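Local coordinates for SnoaL-like domain-containing protein (Methylibium petroleiphilum PM1, PDB 3G16) that is of unknown function but has the cystatin-like fold of the SnoaL-like family within the NTF2 clan, and may bind a small molecule, at residues 56-59 / 60-64. Residues are numbered along the deposited sequence; the frame is centred on the assembly and turned at random. Where two conformers were deposited one is given.
Sequences AQIA and HRWRT
Over one face of the R61 guanidinium lies CB of Q57, displaced toward the rim, while NH2 of R61 comes 3.7 Å from CG of Q57. R61 reaches this position because CG stands anti to its own carbonyl carbon (chi1 -68°) and the chain then runs extended back along the preceding turn. The W62 indole has the carbonyl oxygen of I58 over one face, toward the CG–CD1 bond and 3.5 Å from CD1. On that same face CG2 of I58 stands above the plane just outside the NE1–CD1 rim, 3.6 Å from NE1; the two side chains lie side by side and point the same way. The example illustrates i to i+4 packing in an alpha-helix, whose backbone bonds include W62 N to I58 O (3.0 Å, 163° at the hydrogen). On the polar side, E28 accepts from H60 ND1 and pairs with R63, which also meets E67. On the buried side of helix 55-69, A59 packs against helix 28-32, and I58 touches F52 of strand 52-53. NE1 of W62 is hydrogen-bonded to OH of Y19 in helix 9-24 beside an unidentified ligand, and the indole ring packs edge-to-face with F52 and with W73 of strand 71-81.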
ATOM      1  N   ALA A  56       3.175  21.432  -6.639  1.00 15.11           N
ATOM      2  CA  ALA A  56       4.367  21.916  -7.349  1.00 15.81           C
ATOM      3  C   ALA A  56       5.622  21.228  -6.836  1.00 16.05           C
ATOM      4  O   ALA A  56       6.580  21.018  -7.571  1.00 16.91           O
ATOM      5  CB  ALA A  56       4.497  23.461  -7.202  1.00 17.83           C
ATOM      6  N   GLN A  57       5.636  20.933  -5.554  1.00 15.72           N
ATOM      7  CA  GLN A  57       6.777  20.280  -4.920  1.00 16.49           C
ATOM      8  C   GLN A  57       6.865  18.809  -5.310  1.00 16.06           C
ATOM      9  O   GLN A  57       7.954  18.275  -5.571  1.00 15.62           O
ATOM     10  CB  GLN A  57       6.709  20.431  -3.410  1.00 17.27           C
ATOM     11  CG  GLN A  57       7.098  21.833  -2.922  1.00 18.75           C
ATOM     12  CD  GLN A  57       6.278  22.956  -3.553  1.00 20.00           C
ATOM     13  OE1 GLN A  57       5.071  23.145  -3.202  1.00 22.06           O
ATOM     14  NE2 GLN A  57       6.885  23.693  -4.493  1.00 18.09           N
ATOM     15  N   ILE A  58       5.726  18.114  -5.327  1.00 14.60           N
ATOM     16  CA  ILE A  58       5.709  16.736  -5.788  1.00 14.43           C
ATOM     17  C   ILE A  58       6.273  16.710  -7.198  1.00 14.91           C
ATOM     18  O   ILE A  58       7.167  15.915  -7.501  1.00 13.92           O
ATOM     19  CB  ILE A  58       4.239  16.219  -5.761  1.00 13.94           C
ATOM     20  CG1 ILE A  58       3.690  16.136  -4.322  1.00 14.03           C
ATOM     21  CG2 ILE A  58       4.155  14.858  -6.448  1.00 14.57           C
ATOM     22  CD1 ILE A  58       2.157  15.911  -4.242  1.00 13.21           C
ATOM     23  N   ALA A  59       5.783  17.588  -8.080  1.00 13.95           N
ATOM     24  CA  ALA A  59       6.185  17.589  -9.469  1.00 13.86           C
ATOM     25  C   ALA A  59       7.675  17.893  -9.641  1.00 14.01           C
ATOM     26  O   ALA A  59       8.375  17.239 -10.416  1.00 14.69           O
ATOM     27  CB  ALA A  59       5.304  18.600 -10.273  1.00 15.22           C
ATOM     28  N   HIS A  60       8.162  18.896  -8.900  1.00 14.46           N
ATOM     29  CA  HIS A  60       9.562  19.283  -9.020  1.00 14.99           C
ATOM     30  C   HIS A  60      10.474  18.140  -8.591  1.00 13.38           C
ATOM     31  O   HIS A  60      11.511  17.872  -9.237  1.00 14.55           O
ATOM     32  CB  HIS A  60       9.830  20.538  -8.175  1.00 16.16           C
ATOM     33  CG  HIS A  60      11.215  21.071  -8.347  1.00 19.17           C
ATOM     34  ND1 HIS A  60      11.694  21.379  -9.602  1.00 22.30           N
ATOM     35  CD2 HIS A  60      12.180  21.433  -7.466  1.00 21.15           C
ATOM     36  CE1 HIS A  60      12.906  21.895  -9.488  1.00 23.04           C
ATOM     37  NE2 HIS A  60      13.239  21.903  -8.215  1.00 19.76           N
ATOM     38  N   ARG A  61      10.109  17.472  -7.496  1.00 13.23           N
ATOM     39  CA  ARG A  61      10.963  16.431  -6.955  1.00 13.71           C
ATOM     40  C   ARG A  61      10.982  15.200  -7.858  1.00 13.66           C
ATOM     41  O   ARG A  61      12.037  14.617  -8.079  1.00 14.76           O
ATOM     42  CB  ARG A  61      10.588  16.165  -5.492  1.00 15.31           C
ATOM     43  CG  ARG A  61      10.965  17.411  -4.608  1.00 16.34           C
ATOM     44  CD  ARG A  61      10.379  17.437  -3.252  1.00 17.63           C
ATOM     45  NE  ARG A  61      10.443  18.789  -2.714  1.00 15.85           N
ATOM     46  CZ  ARG A  61       9.989  19.129  -1.503  1.00 16.38           C
ATOM     47  NH1 ARG A  61       9.603  18.209  -0.627  1.00 14.85           N
ATOM     48  NH2 ARG A  61      10.002  20.402  -1.128  1.00 17.39           N
ATOM     49  N   TRP A  62       9.851  14.857  -8.465  1.00 13.47           N
ATOM     50  CA  TRP A  62       9.878  13.740  -9.414  1.00 13.47           C
ATOM     51  C   TRP A  62      10.630  14.147 -10.678  1.00 14.52           C
ATOM     52  O   TRP A  62      11.341  13.325 -11.240  1.00 14.34           O
ATOM     53  CB  TRP A  62       8.507  13.217  -9.747  1.00 14.28           C
ATOM     54  CG  TRP A  62       7.745  12.591  -8.649  1.00 14.68           C
ATOM     55  CD1 TRP A  62       6.398  12.638  -8.491  1.00 15.76           C
ATOM     56  CD2 TRP A  62       8.241  11.800  -7.539  1.00 14.61           C
ATOM     57  NE1 TRP A  62       6.006  11.937  -7.386  1.00 15.26           N
ATOM     58  CE2 TRP A  62       7.113  11.407  -6.789  1.00 15.69           C
ATOM     59  CE3 TRP A  62       9.509  11.358  -7.104  1.00 14.70           C
ATOM     60  CZ2 TRP A  62       7.209  10.621  -5.645  1.00 17.62           C
ATOM     61  CZ3 TRP A  62       9.582  10.545  -5.953  1.00 16.47           C
ATOM     62  CH2 TRP A  62       8.436  10.220  -5.234  1.00 17.92           C
ATOM     63  N   ARG A  63      10.539  15.398 -11.147  1.00 13.69           N
ATOM     64  CA  ARG A  63      11.311  15.805 -12.294  1.00 14.75           C
ATOM     65  C   ARG A  63      12.809  15.632 -11.983  1.00 14.16           C
ATOM     66  O   ARG A  63      13.567  15.115 -12.818  1.00 14.01           O
ATOM     67  CB  ARG A  63      11.028  17.246 -12.629  1.00 17.13           C
ATOM     68  CG  ARG A  63      11.921  17.740 -13.766  1.00 21.51           C
ATOM     69  CD  ARG A  63      11.888  19.169 -13.836  1.00 28.25           C
ATOM     70  NE  ARG A  63      12.857  19.708 -14.757  1.00 32.29           N
ATOM     71  CZ  ARG A  63      13.262  20.953 -14.660  1.00 35.11           C
ATOM     72  NH1 ARG A  63      12.793  21.718 -13.655  1.00 37.30           N
ATOM     73  NH2 ARG A  63      14.139  21.421 -15.540  1.00 35.05           N
ATOM     74  N   THR A  64      13.240  16.004 -10.786  1.00 14.01           N
ATOM     75  CA  THR A  64      14.616  15.850 -10.352  0.50 14.12           C
ATOM     76  C   THR A  64      15.031  14.376 -10.389  1.00 13.92           C
ATOM     77  O   THR A  64      16.139  14.023 -10.804  1.00 14.97           O
ATOM     78  CB  THR A  64      14.744  16.406  -8.911  0.50 14.43           C
ATOM     79  OG1 THR A  64      14.387  17.801  -8.911  0.50 15.65           O
ATOM     80  CG2 THR A  64      16.151  16.218  -8.370  0.50 14.21           C
TER